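Long-range contacts in uroporphyrinogen-III C-methyltransferase (Pseudomonas denitrificans, PDB 1S4D), which catalyses the two successive S-adenosyl-L-methionine-dependent methylations, at C-2 and C-7, that convert uroporphyrinogen III to precorrin-2 on the way to cobalamin and siroheme: residues I133-I141 and V210-V220; M186-I197 and L225-A233. All blocks are in the same frame, centred on the assembly; numbering follows the deposited sequence.

Contact 1 of 2, residues I133-I141 and V210-V220. With SAH (S-adenosyl-L-homocysteine), chain Q.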
ATOM      1  N   ILE B 133      -1.921   4.841   2.052  1.00 18.26           N
ATOM      2  CA  ILE B 133      -3.134   4.377   1.385  1.00 17.49           C
ATOM      3  C   ILE B 133      -4.166   3.986   2.413  1.00 18.27           C
ATOM      4  O   ILE B 133      -5.260   4.565   2.452  1.00 19.21           O
ATOM      5  CB  ILE B 133      -2.872   3.225   0.397  1.00 17.25           C
ATOM      6  CG1 ILE B 133      -1.847   3.653  -0.662  1.00 17.33           C
ATOM      7  CG2 ILE B 133      -4.158   2.802  -0.264  1.00 14.32           C
ATOM      8  CD1 ILE B 133      -1.192   2.494  -1.420  1.00 18.28           C
ATOM      9  N   GLY B 134      -3.829   3.036   3.276  1.00 18.34           N
ATOM     10  CA  GLY B 134      -4.802   2.558   4.245  1.00 18.54           C
ATOM     11  C   GLY B 134      -5.082   3.590   5.312  1.00 19.02           C
ATOM     12  O   GLY B 134      -6.239   3.825   5.647  1.00 19.85           O
ATOM     13  N   GLY B 135      -4.021   4.206   5.840  1.00 18.70           N
ATOM     14  CA  GLY B 135      -4.143   5.311   6.769  1.00 18.58           C
ATOM     15  C   GLY B 135      -5.081   6.399   6.305  1.00 18.71           C
ATOM     16  O   GLY B 135      -5.978   6.815   7.047  1.00 19.34           O
ATOM     17  N   LEU B 136      -4.912   6.844   5.067  1.00 18.56           N
ATOM     18  CA  LEU B 136      -5.764   7.902   4.548  1.00 18.63           C
ATOM     19  C   LEU B 136      -7.216   7.448   4.379  1.00 18.74           C
ATOM     20  O   LEU B 136      -8.149   8.233   4.617  1.00 18.63           O
ATOM     21  CB  LEU B 136      -5.183   8.492   3.261  1.00 18.56           C
ATOM     22  CG  LEU B 136      -3.858   9.241   3.479  1.00 17.34           C
ATOM     23  CD1 LEU B 136      -3.317   9.645   2.161  1.00 18.32           C
ATOM     24  CD2 LEU B 136      -4.031  10.475   4.325  1.00 14.72           C
ATOM     25  N   ALA B 137      -7.398   6.173   4.012  1.00 18.36           N
ATOM     26  CA  ALA B 137      -8.724   5.554   4.026  1.00 17.75           C
ATOM     27  C   ALA B 137      -9.428   5.725   5.372  1.00 17.75           C
ATOM     28  O   ALA B 137     -10.653   5.969   5.415  1.00 17.28           O
ATOM     29  CB  ALA B 137      -8.643   4.093   3.661  1.00 17.58           C
ATOM     30  N   TYR B 138      -8.681   5.615   6.472  1.00 17.58           N
ATOM     31  CA  TYR B 138      -9.339   5.748   7.786  1.00 17.97           C
ATOM     32  C   TYR B 138      -9.732   7.194   8.112  1.00 17.80           C
ATOM     33  O   TYR B 138     -10.397   7.428   9.104  1.00 17.89           O
ATOM     34  CB  TYR B 138      -8.505   5.167   8.929  1.00 17.83           C
ATOM     35  CG  TYR B 138      -8.658   3.686   9.159  1.00 17.34           C
ATOM     36  CD1 TYR B 138      -8.391   2.757   8.126  1.00 16.35           C
ATOM     37  CD2 TYR B 138      -9.021   3.197  10.420  1.00 16.04           C
ATOM     38  CE1 TYR B 138      -8.511   1.384   8.344  1.00 15.13           C
ATOM     39  CE2 TYR B 138      -9.138   1.835  10.653  1.00 16.10           C
ATOM     40  CZ  TYR B 138      -8.881   0.932   9.613  1.00 15.95           C
ATOM     41  OH  TYR B 138      -8.991  -0.410   9.857  1.00 14.59           O
ATOM     42  N   ALA B 139      -9.321   8.144   7.278  1.00 17.69           N
ATOM     43  CA  ALA B 139      -9.656   9.546   7.493  1.00 17.94           C
ATOM     44  C   ALA B 139     -10.680   9.995   6.479  1.00 18.13           C
ATOM     45  O   ALA B 139     -11.021  11.178   6.450  1.00 18.02           O
ATOM     46  CB  ALA B 139      -8.406  10.451   7.410  1.00 17.87           C
ATOM     47  N   GLY B 140     -11.148   9.052   5.654  1.00 18.01           N
ATOM     48  CA  GLY B 140     -12.071   9.331   4.567  1.00 18.22           C
ATOM     49  C   GLY B 140     -11.452   9.967   3.331  1.00 18.83           C
ATOM     50  O   GLY B 140     -12.159  10.602   2.542  1.00 19.26           O
ATOM     51  N   ILE B 141     -10.149   9.786   3.136  1.00 18.88           N
ATOM     52  CA  ILE B 141      -9.485  10.315   1.947  1.00 19.09           C
ATOM     53  C   ILE B 141      -8.966   9.209   1.026  1.00 19.46           C
ATOM     54  O   ILE B 141      -7.954   8.585   1.329  1.00 19.99           O
ATOM     55  CB  ILE B 141      -8.316  11.251   2.339  1.00 19.09           C
ATOM     56  CG1 ILE B 141      -8.834  12.443   3.159  1.00 18.37           C
ATOM     57  CG2 ILE B 141      -7.528  11.690   1.090  1.00 17.54           C
ATOM     58  CD1 ILE B 141      -7.758  13.179   3.904  1.00 16.41           C
ATOM     59  N   VAL B 210      -2.907  13.649   8.668  1.00 18.77           N
ATOM     60  CA  VAL B 210      -3.528  12.553   9.395  1.00 18.59           C
ATOM     61  C   VAL B 210      -2.491  11.950  10.340  1.00 19.24           C
ATOM     62  O   VAL B 210      -1.530  11.300   9.904  1.00 18.92           O
ATOM     63  CB  VAL B 210      -4.151  11.486   8.439  1.00 18.49           C
ATOM     64  CG1 VAL B 210      -4.981  10.478   9.219  1.00 17.91           C
ATOM     65  CG2 VAL B 210      -5.022  12.140   7.343  1.00 16.87           C
ATOM     66  N   CYS B 211      -2.689  12.183  11.631  1.00 19.98           N
ATOM     67  CA  CYS B 211      -1.772  11.698  12.654  1.00 21.19           C
ATOM     68  C   CYS B 211      -2.281  10.439  13.290  1.00 20.94           C
ATOM     69  O   CYS B 211      -3.461  10.355  13.679  1.00 21.12           O
ATOM     70  CB  CYS B 211      -1.552  12.750  13.740  1.00 21.60           C
ATOM     71  SG  CYS B 211      -0.881  14.293  13.067  1.00 26.73           S
ATOM     72  N   ASN B 212      -1.391   9.453  13.394  1.00 20.43           N
ATOM     73  CA  ASN B 212      -1.740   8.203  14.023  1.00 19.90           C
ATOM     74  C   ASN B 212      -2.974   7.634  13.326  1.00 19.82           C
ATOM     75  O   ASN B 212      -3.921   7.186  13.986  1.00 19.65           O
ATOM     76  CB  ASN B 212      -2.010   8.431  15.514  1.00 19.66           C
ATOM     77  CG  ASN B 212      -0.841   9.061  16.217  1.00 19.89           C
ATOM     78  OD1 ASN B 212       0.182   8.420  16.402  1.00 21.53           O
ATOM     79  ND2 ASN B 212      -0.968  10.324  16.584  1.00 19.07           N
ATOM     80  N   ALA B 213      -2.971   7.681  11.992  1.00 19.22           N
ATOM     81  CA  ALA B 213      -4.018   7.031  11.215  1.00 18.96           C
ATOM     82  C   ALA B 213      -4.261   5.629  11.755  1.00 18.62           C
ATOM     83  O   ALA B 213      -3.337   4.940  12.185  1.00 17.79           O
ATOM     84  CB  ALA B 213      -3.687   6.995   9.703  1.00 18.66           C
ATOM     85  N   ALA B 214      -5.540   5.279  11.783  1.00 18.92           N
ATOM     86  CA  ALA B 214      -6.033   3.968  12.137  1.00 19.32           C
ATOM     87  C   ALA B 214      -5.707   3.538  13.554  1.00 19.60           C
ATOM     88  O   ALA B 214      -5.466   2.367  13.797  1.00 20.13           O
ATOM     89  CB  ALA B 214      -5.576   2.918  11.110  1.00 19.27           C
ATOM     90  N   THR B 215      -5.707   4.484  14.488  1.00 20.28           N
ATOM     91  CA  THR B 215      -5.600   4.190  15.926  1.00 20.73           C
ATOM     92  C   THR B 215      -6.698   4.960  16.657  1.00 21.51           C
ATOM     93  O   THR B 215      -7.298   5.884  16.090  1.00 21.64           O
ATOM     94  CB  THR B 215      -4.251   4.663  16.488  1.00 21.04           C
ATOM     95  OG1 THR B 215      -4.189   6.098  16.426  1.00 21.78           O
ATOM     96  CG2 THR B 215      -3.081   4.203  15.642  1.00 18.99           C
ATOM     97  N   PRO B 216      -7.004   4.607  17.901  1.00 22.46           N
ATOM     98  CA  PRO B 216      -7.954   5.436  18.678  1.00 22.54           C
ATOM     99  C   PRO B 216      -7.466   6.888  18.836  1.00 22.83           C
ATOM    100  O   PRO B 216      -8.269   7.773  19.066  1.00 23.05           O
ATOM    101  CB  PRO B 216      -8.053   4.702  20.020  1.00 22.00           C
ATOM    102  CG  PRO B 216      -7.741   3.277  19.655  1.00 22.24           C
ATOM    103  CD  PRO B 216      -6.593   3.392  18.643  1.00 22.40           C
ATOM    104  N   GLN B 217      -6.171   7.136  18.639  1.00 23.25           N
ATOM    105  CA  GLN B 217      -5.621   8.492  18.739  1.00 22.72           C
ATOM    106  C   GLN B 217      -5.648   9.285  17.437  1.00 21.88           C
ATOM    107  O   GLN B 217      -5.088  10.366  17.381  1.00 22.94           O
ATOM    108  CB  GLN B 217      -4.173   8.446  19.246  1.00 22.97           C
ATOM    109  CG  GLN B 217      -4.012   7.823  20.621  1.00 25.21           C
ATOM    110  CD  GLN B 217      -4.080   6.313  20.577  1.00 28.35           C
ATOM    111  OE1 GLN B 217      -3.548   5.695  19.653  1.00 29.43           O
ATOM    112  NE2 GLN B 217      -4.756   5.715  21.558  1.00 28.13           N
ATOM    113  N   GLN B 218      -6.265   8.772  16.383  1.00 20.58           N
ATOM    114  CA  GLN B 218      -6.271   9.473  15.104  1.00 19.25           C
ATOM    115  C   GLN B 218      -6.804  10.897  15.215  1.00 18.96           C
ATOM    116  O   GLN B 218      -7.814  11.162  15.882  1.00 18.36           O
ATOM    117  CB  GLN B 218      -7.090   8.707  14.078  1.00 19.24           C
ATOM    118  CG  GLN B 218      -7.160   9.345  12.704  1.00 18.53           C
ATOM    119  CD  GLN B 218      -7.861   8.447  11.731  1.00 19.96           C
ATOM    120  OE1 GLN B 218      -8.829   8.847  11.087  1.00 19.98           O
ATOM    121  NE2 GLN B 218      -7.386   7.214  11.623  1.00 21.32           N
ATOM    122  N   ALA B 219      -6.094  11.803  14.553  1.00 18.47           N
ATOM    123  CA  ALA B 219      -6.428  13.209  14.513  1.00 18.02           C
ATOM    124  C   ALA B 219      -6.139  13.725  13.117  1.00 17.89           C
ATOM    125  O   ALA B 219      -5.136  13.341  12.500  1.00 18.22           O
ATOM    126  CB  ALA B 219      -5.625  13.976  15.556  1.00 17.80           C
ATOM    127  N   VAL B 220      -7.040  14.569  12.619  1.00 17.39           N
ATOM    128  CA  VAL B 220      -6.970  15.063  11.259  1.00 17.15           C
ATOM    129  C   VAL B 220      -7.110  16.565  11.286  1.00 17.66           C
ATOM    130  O   VAL B 220      -7.959  17.084  11.976  1.00 17.91           O
ATOM    131  CB  VAL B 220      -8.103  14.510  10.360  1.00 16.75           C
ATOM    132  CG1 VAL B 220      -7.976  15.052   8.946  1.00 16.60           C
ATOM    133  CG2 VAL B 220      -8.085  13.023  10.320  1.00 15.46           C
TER
HETATM  134  N   SAH Q1511       6.748   1.592   5.951  1.00 49.49           N
HETATM  135  CA  SAH Q1511       5.865   2.551   6.592  1.00 49.98           C
HETATM  136  CB  SAH Q1511       6.535   3.912   6.656  1.00 49.79           C
HETATM  137  CG  SAH Q1511       7.484   4.078   7.828  1.00 50.97           C
HETATM  138  SD  SAH Q1511       8.570   5.526   7.763  1.00 50.56           S
HETATM  139  C   SAH Q1511       4.497   2.595   5.900  1.00 49.87           C
HETATM  140  O   SAH Q1511       4.245   1.907   4.912  1.00 50.06           O
HETATM  141  OXT SAH Q1511       3.570   3.297   6.293  1.00 49.14           O
HETATM  142  C5' SAH Q1511       7.560   6.365   9.028  1.00 51.61           C
HETATM  143  C4' SAH Q1511       6.497   7.358   8.542  1.00 50.94           C
HETATM  144  O4' SAH Q1511       5.308   6.703   8.148  1.00 50.90           O
HETATM  145  C3' SAH Q1511       5.987   8.360   9.573  1.00 50.26           C
HETATM  146  O3' SAH Q1511       6.854   9.422   9.864  1.00 49.28           O
HETATM  147  C2' SAH Q1511       4.658   8.812   8.991  1.00 50.56           C
HETATM  148  O2' SAH Q1511       4.778   9.760   7.950  1.00 49.13           O
HETATM  149  C1' SAH Q1511       4.168   7.509   8.384  1.00 50.89           C
HETATM  150  N9  SAH Q1511       3.228   6.764   9.253  1.00 49.44           N
HETATM  151  C8  SAH Q1511       3.456   5.517   9.735  1.00 47.71           C
HETATM  152  N7  SAH Q1511       2.406   5.135  10.465  1.00 48.09           N
HETATM  153  C5  SAH Q1511       1.496   6.113  10.477  1.00 49.34           C
HETATM  154  C6  SAH Q1511       0.238   6.220  11.075  1.00 48.89           C
HETATM  155  N6  SAH Q1511      -0.261   5.227  11.787  1.00 45.75           N
HETATM  156  N1  SAH Q1511      -0.493   7.379  10.907  1.00 49.07           N
HETATM  157  C2  SAH Q1511       0.025   8.402  10.140  1.00 49.90           C
HETATM  158  N3  SAH Q1511       1.272   8.290   9.548  1.00 49.66           N
HETATM  159  C4  SAH Q1511       2.000   7.159   9.709  1.00 49.78           C
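The end of helix 131-137 packs against the connection between antiparallel strands 206-211 and 219-224, a buried apolar contact beside the adenine of S-adenosyl-L-homocysteine. The backbones come closest at Gly135 and Ala213, with 4.8 Å between their CA atoms; Ala213 CB lies 3.4 Å from Gly135 CA, consistent with Gly135 lacking a side chain. Ala214 CB sits over one face of the Tyr138 ring, 3.7 Å from the centroid and 17° off the normal, a CH-pi contact displaced toward CG and CD2. The phenol OH is hydrogen-bonded to Asp26, while Trp257 meets the ring edge-to-face. On the strand side, Val210 holds CG2 anti to its carbonyl carbon, which brings that methyl against both Leu136 CD2, at 3.6 Å, and Ala139 CB. Val220 CG2 reaches the same Ala139 CB from the second strand, at 3.9 Å. The extended chain of Gln218 carries its amide to the backbone of Tyr138 and Ala214. Past the helix, Gly140, at positive phi, closes a Schellman motif through Ile141 N to Leu136 O and Gly140 N to Ala137 O; Leu136 O also accepts from Ala139 N, on the face of its plane opposite Ile141 N.

The methyl of Ala213 lies against both Gly135 CA and the adenine, while its backbone makes the bonds. SAH N6 donates to Ala213 O at 3.1 Å with an N-H...O angle of 151°, and Ala213 N gives a weak, bent bond to SAH N1 (2.7 Å, 126°). Such main-chain recognition of the Watson-Crick edge marks this loop as part of the adenine-binding site of a tetrapyrrole methylase.

Contact 2 of 2, residues M186-I197 and L225-A233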
ATOM      1  N   MET B 186       6.754  16.263   8.473  1.00 21.45           N
ATOM      2  CA  MET B 186       6.284  17.202   9.499  1.00 22.67           C
ATOM      3  C   MET B 186       7.346  18.238   9.855  1.00 23.13           C
ATOM      4  O   MET B 186       7.085  19.424   9.847  1.00 23.96           O
ATOM      5  CB  MET B 186       5.845  16.462  10.771  1.00 22.51           C
ATOM      6  CG  MET B 186       4.641  15.595  10.594  1.00 23.39           C
ATOM      7  SD  MET B 186       3.131  16.530  10.515  1.00 29.81           S
ATOM      8  CE  MET B 186       2.726  16.736  12.302  1.00 22.70           C
ATOM      9  N   LYS B 187       8.539  17.771  10.183  1.00 23.91           N
ATOM     10  CA  LYS B 187       9.582  18.623  10.707  1.00 24.83           C
ATOM     11  C   LYS B 187       9.985  19.648   9.644  1.00 24.17           C
ATOM     12  O   LYS B 187      10.376  20.761   9.962  1.00 24.11           O
ATOM     13  CB  LYS B 187      10.766  17.749  11.144  1.00 25.76           C
ATOM     14  CG  LYS B 187      11.863  18.457  11.922  1.00 29.76           C
ATOM     15  CD  LYS B 187      13.181  17.684  11.811  1.00 37.24           C
ATOM     16  CE  LYS B 187      14.218  18.144  12.880  1.00 43.82           C
ATOM     17  NZ  LYS B 187      13.916  17.660  14.297  1.00 46.85           N
ATOM     18  N   HIS B 188       9.847  19.274   8.382  1.00 23.61           N
ATOM     19  CA  HIS B 188      10.228  20.136   7.286  1.00 23.27           C
ATOM     20  C   HIS B 188       9.040  20.601   6.457  1.00 22.45           C
ATOM     21  O   HIS B 188       9.210  20.966   5.295  1.00 23.16           O
ATOM     22  CB  HIS B 188      11.222  19.425   6.363  1.00 23.92           C
ATOM     23  CG  HIS B 188      12.445  18.905   7.051  1.00 25.37           C
ATOM     24  ND1 HIS B 188      13.318  19.718   7.741  1.00 26.50           N
ATOM     25  CD2 HIS B 188      12.962  17.653   7.118  1.00 26.36           C
ATOM     26  CE1 HIS B 188      14.308  18.986   8.224  1.00 28.22           C
ATOM     27  NE2 HIS B 188      14.116  17.729   7.855  1.00 28.76           N
ATOM     28  N   ILE B 189       7.848  20.613   7.043  1.00 21.38           N
ATOM     29  CA  ILE B 189       6.645  21.067   6.336  1.00 19.86           C
ATOM     30  C   ILE B 189       6.721  22.464   5.698  1.00 19.28           C
ATOM     31  O   ILE B 189       6.318  22.636   4.561  1.00 19.34           O
ATOM     32  CB  ILE B 189       5.370  20.905   7.211  1.00 20.04           C
ATOM     33  CG1 ILE B 189       4.113  21.020   6.329  1.00 19.07           C
ATOM     34  CG2 ILE B 189       5.362  21.876   8.398  1.00 17.76           C
ATOM     35  CD1 ILE B 189       3.855  19.777   5.515  1.00 15.63           C
ATOM     36  N   GLY B 190       7.225  23.451   6.434  1.00 18.89           N
ATOM     37  CA  GLY B 190       7.461  24.781   5.898  1.00 17.94           C
ATOM     38  C   GLY B 190       8.222  24.775   4.575  1.00 17.66           C
ATOM     39  O   GLY B 190       7.740  25.300   3.573  1.00 18.04           O
ATOM     40  N   ALA B 191       9.401  24.166   4.547  1.00 16.93           N
ATOM     41  CA  ALA B 191      10.188  24.163   3.313  1.00 16.66           C
ATOM     42  C   ALA B 191       9.499  23.375   2.197  1.00 16.97           C
ATOM     43  O   ALA B 191       9.462  23.838   1.058  1.00 16.86           O
ATOM     44  CB  ALA B 191      11.601  23.644   3.557  1.00 15.79           C
ATOM     45  N   ILE B 192       8.934  22.211   2.532  1.00 17.28           N
ATOM     46  CA  ILE B 192       8.285  21.369   1.538  1.00 17.98           C
ATOM     47  C   ILE B 192       7.122  22.102   0.907  1.00 19.13           C
ATOM     48  O   ILE B 192       7.012  22.231  -0.310  1.00 20.10           O
ATOM     49  CB  ILE B 192       7.802  20.094   2.173  1.00 17.96           C
ATOM     50  CG1 ILE B 192       8.996  19.191   2.470  1.00 16.60           C
ATOM     51  CG2 ILE B 192       6.779  19.393   1.264  1.00 17.94           C
ATOM     52  CD1 ILE B 192       8.734  18.234   3.580  1.00 17.47           C
ATOM     53  N   THR B 193       6.268  22.627   1.760  1.00 19.89           N
ATOM     54  CA  THR B 193       5.111  23.364   1.332  1.00 19.79           C
ATOM     55  C   THR B 193       5.475  24.588   0.507  1.00 19.47           C
ATOM     56  O   THR B 193       4.775  24.948  -0.443  1.00 20.53           O
ATOM     57  CB  THR B 193       4.316  23.683   2.574  1.00 20.14           C
ATOM     58  OG1 THR B 193       3.054  23.005   2.491  1.00 22.46           O
ATOM     59  CG2 THR B 193       3.995  25.112   2.677  1.00 19.13           C
ATOM     60  N   ALA B 194       6.584  25.233   0.826  1.00 18.67           N
ATOM     61  CA  ALA B 194       7.025  26.334  -0.030  1.00 17.20           C
ATOM     62  C   ALA B 194       7.585  25.806  -1.391  1.00 16.96           C
ATOM     63  O   ALA B 194       7.418  26.471  -2.434  1.00 16.20           O
ATOM     64  CB  ALA B 194       8.024  27.215   0.698  1.00 16.18           C
ATOM     65  N   ASN B 195       8.214  24.617  -1.385  1.00 15.88           N
ATOM     66  CA  ASN B 195       8.712  24.027  -2.627  1.00 15.90           C
ATOM     67  C   ASN B 195       7.551  23.837  -3.588  1.00 16.01           C
ATOM     68  O   ASN B 195       7.585  24.293  -4.729  1.00 16.85           O
ATOM     69  CB  ASN B 195       9.400  22.690  -2.395  1.00 15.42           C
ATOM     70  CG  ASN B 195      10.813  22.818  -1.785  1.00 16.30           C
ATOM     71  OD1 ASN B 195      11.323  21.848  -1.210  1.00 21.73           O
ATOM     72  ND2 ASN B 195      11.437  23.974  -1.906  1.00 10.76           N
ATOM     73  N   LEU B 196       6.498  23.210  -3.095  1.00 15.78           N
ATOM     74  CA  LEU B 196       5.329  22.936  -3.891  1.00 15.38           C
ATOM     75  C   LEU B 196       4.709  24.216  -4.439  1.00 15.48           C
ATOM     76  O   LEU B 196       4.320  24.257  -5.607  1.00 15.67           O
ATOM     77  CB  LEU B 196       4.315  22.192  -3.028  1.00 15.55           C
ATOM     78  CG  LEU B 196       4.075  20.683  -3.091  1.00 14.54           C
ATOM     79  CD1 LEU B 196       5.133  19.891  -3.909  1.00 12.75           C
ATOM     80  CD2 LEU B 196       3.852  20.107  -1.678  1.00 11.04           C
ATOM     81  N   ILE B 197       4.599  25.255  -3.610  1.00 15.39           N
ATOM     82  CA  ILE B 197       4.032  26.527  -4.080  1.00 15.60           C
ATOM     83  C   ILE B 197       4.931  27.189  -5.160  1.00 15.72           C
ATOM     84  O   ILE B 197       4.429  27.779  -6.117  1.00 15.84           O
ATOM     85  CB  ILE B 197       3.734  27.524  -2.879  1.00 16.12           C
ATOM     86  CG1 ILE B 197       2.631  26.962  -1.953  1.00 16.45           C
ATOM     87  CG2 ILE B 197       3.390  28.967  -3.387  1.00 13.57           C
ATOM     88  CD1 ILE B 197       2.493  27.662  -0.593  1.00 12.88           C
ATOM     89  N   LEU B 225      -2.062  24.636   1.471  1.00 19.11           N
ATOM     90  CA  LEU B 225      -0.593  24.648   1.364  1.00 19.14           C
ATOM     91  C   LEU B 225       0.019  25.875   2.069  1.00 19.77           C
ATOM     92  O   LEU B 225       0.959  25.752   2.862  1.00 20.10           O
ATOM     93  CB  LEU B 225      -0.139  24.600  -0.101  1.00 18.75           C
ATOM     94  CG  LEU B 225      -0.155  23.263  -0.864  1.00 18.00           C
ATOM     95  CD1 LEU B 225       0.179  23.491  -2.340  1.00 14.86           C
ATOM     96  CD2 LEU B 225       0.747  22.182  -0.248  1.00 13.19           C
ATOM     97  N   ALA B 226      -0.528  27.059   1.794  1.00 19.67           N
ATOM     98  CA  ALA B 226      -0.009  28.263   2.410  1.00 19.28           C
ATOM     99  C   ALA B 226      -0.131  28.160   3.926  1.00 19.60           C
ATOM    100  O   ALA B 226       0.838  28.420   4.624  1.00 20.44           O
ATOM    101  CB  ALA B 226      -0.719  29.473   1.896  1.00 18.73           C
ATOM    102  N   ARG B 227      -1.298  27.761   4.434  1.00 19.12           N
ATOM    103  CA  ARG B 227      -1.538  27.770   5.879  1.00 19.07           C
ATOM    104  C   ARG B 227      -1.018  26.539   6.614  1.00 17.99           C
ATOM    105  O   ARG B 227      -1.058  26.501   7.844  1.00 17.94           O
ATOM    106  CB  ARG B 227      -3.026  27.897   6.176  1.00 19.70           C
ATOM    107  CG  ARG B 227      -3.607  29.280   5.925  1.00 23.99           C
ATOM    108  CD  ARG B 227      -5.055  29.256   5.464  1.00 30.70           C
ATOM    109  NE  ARG B 227      -5.780  28.126   6.040  1.00 35.96           N
ATOM    110  CZ  ARG B 227      -6.426  28.162   7.202  1.00 40.07           C
ATOM    111  NH1 ARG B 227      -7.054  27.070   7.650  1.00 40.36           N
ATOM    112  NH2 ARG B 227      -6.444  29.294   7.918  1.00 41.52           N
ATOM    113  N   ALA B 228      -0.546  25.537   5.876  1.00 16.51           N
ATOM    114  CA  ALA B 228      -0.241  24.240   6.471  1.00 15.51           C
ATOM    115  C   ALA B 228       0.739  24.316   7.643  1.00 14.99           C
ATOM    116  O   ALA B 228       0.491  23.753   8.724  1.00 14.52           O
ATOM    117  CB  ALA B 228       0.262  23.291   5.420  1.00 15.46           C
ATOM    118  N   GLU B 229       1.846  25.029   7.427  1.00 14.39           N
ATOM    119  CA  GLU B 229       2.916  25.097   8.416  1.00 13.57           C
ATOM    120  C   GLU B 229       2.444  25.732   9.718  1.00 13.11           C
ATOM    121  O   GLU B 229       2.677  25.177  10.781  1.00 12.53           O
ATOM    122  CB  GLU B 229       4.155  25.795   7.869  1.00 13.05           C
ATOM    123  CG  GLU B 229       5.247  25.935   8.915  1.00 14.51           C
ATOM    124  CD  GLU B 229       6.382  26.837   8.483  1.00 18.43           C
ATOM    125  OE1 GLU B 229       7.441  26.753   9.135  1.00 19.71           O
ATOM    126  OE2 GLU B 229       6.227  27.614   7.499  1.00 19.01           O
ATOM    127  N   ALA B 230       1.765  26.872   9.625  1.00 13.08           N
ATOM    128  CA  ALA B 230       1.233  27.540  10.813  1.00 13.95           C
ATOM    129  C   ALA B 230       0.149  26.708  11.514  1.00 14.54           C
ATOM    130  O   ALA B 230       0.146  26.576  12.751  1.00 14.03           O
ATOM    131  CB  ALA B 230       0.709  28.949  10.476  1.00 13.11           C
ATOM    132  N   ASP B 231      -0.748  26.135  10.714  1.00 15.25           N
ATOM    133  CA  ASP B 231      -1.883  25.423  11.257  1.00 16.43           C
ATOM    134  C   ASP B 231      -1.458  24.220  12.078  1.00 17.30           C
ATOM    135  O   ASP B 231      -1.969  24.016  13.179  1.00 18.13           O
ATOM    136  CB  ASP B 231      -2.867  25.029  10.155  1.00 15.94           C
ATOM    137  CG  ASP B 231      -3.712  26.185   9.729  1.00 16.40           C
ATOM    138  OD1 ASP B 231      -3.615  27.242  10.386  1.00 14.25           O
ATOM    139  OD2 ASP B 231      -4.495  26.157   8.762  1.00 18.30           O
ATOM    140  N   VAL B 232      -0.527  23.440  11.551  1.00 17.81           N
ATOM    141  CA  VAL B 232      -0.160  22.190  12.183  1.00 18.79           C
ATOM    142  C   VAL B 232       0.532  22.471  13.508  1.00 18.93           C
ATOM    143  O   VAL B 232       0.345  21.745  14.497  1.00 19.70           O
ATOM    144  CB  VAL B 232       0.678  21.275  11.232  1.00 19.29           C
ATOM    145  CG1 VAL B 232       2.038  21.870  10.930  1.00 19.94           C
ATOM    146  CG2 VAL B 232       0.815  19.894  11.807  1.00 19.73           C
ATOM    147  N   ALA B 233       1.292  23.555  13.543  1.00 18.41           N
ATOM    148  CA  ALA B 233       1.937  23.949  14.771  1.00 18.08           C
ATOM    149  C   ALA B 233       0.871  24.313  15.807  1.00 17.84           C
ATOM    150  O   ALA B 233       0.902  23.823  16.930  1.00 18.01           O
ATOM    151  CB  ALA B 233       2.888  25.103  14.522  1.00 17.77           C
TER
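Leu225 lies among Thr193, Leu196 and Ile197 at one end of a nearly antiparallel helix pair, 189-197 and 225-233, whose segment axes make 169° and approach to 8.8 Å. Its CG stands anti to the carbonyl carbon, and CD2 meets Leu196 CD2 at 4.0 Å, the Leu225 side chain lying roughly perpendicular to that of Leu196. Ile197 and Leu225 run antiparallel alongside each other, and Ile197 brings CD1 to 3.9 Å from Ala226 N. Thr193 OG1 makes a weak hydrogen bond, 3.5 Å long, to Leu225 O. Midway, the extended Glu229 chain runs across Gly190, with CD 3.5 Å from Gly190 CA. Ile189 CG2 approaches the base of the same glutamate. At the other end Met186, bent at chi2 and chi3 (-76° and -85°), swings CE to 3.7 Å from Val232 CG2. Phe209 of strand 206-211 touches Met186, Ile189 and Val232 from the sheet side. The chemistry implies cohesion mainly by apolar packing: the one hydrogen bond across the helices, from Thr193 OG1 to Leu225 O, is weak, and the carboxylate of Glu229 lies at the exposed margin.

The segments of contacts 1 and 2 alternate along the chain: helix 189-198 runs into strand 206-211, and strand 219-224 leads into helix 225-235. The antiparallel strand pair therefore ties the two together, its loop end entering contact 1 and its outer ends joining the helices of contact 2. Their centres are 20 Å apart, and their nearest atoms, about 4 Å apart, do not touch. Of the two, contact 1 touches S-adenosyl-L-homocysteine directly and supplies one part of its site, whereas contact 2 comes near it through Met186, whose side chain is about 6 Å from the ligand and about 4 Å from that of the binding residue Ala241. Contact 1 also reaches the second subunit, where Ala137 packs on Phe104 of that chain.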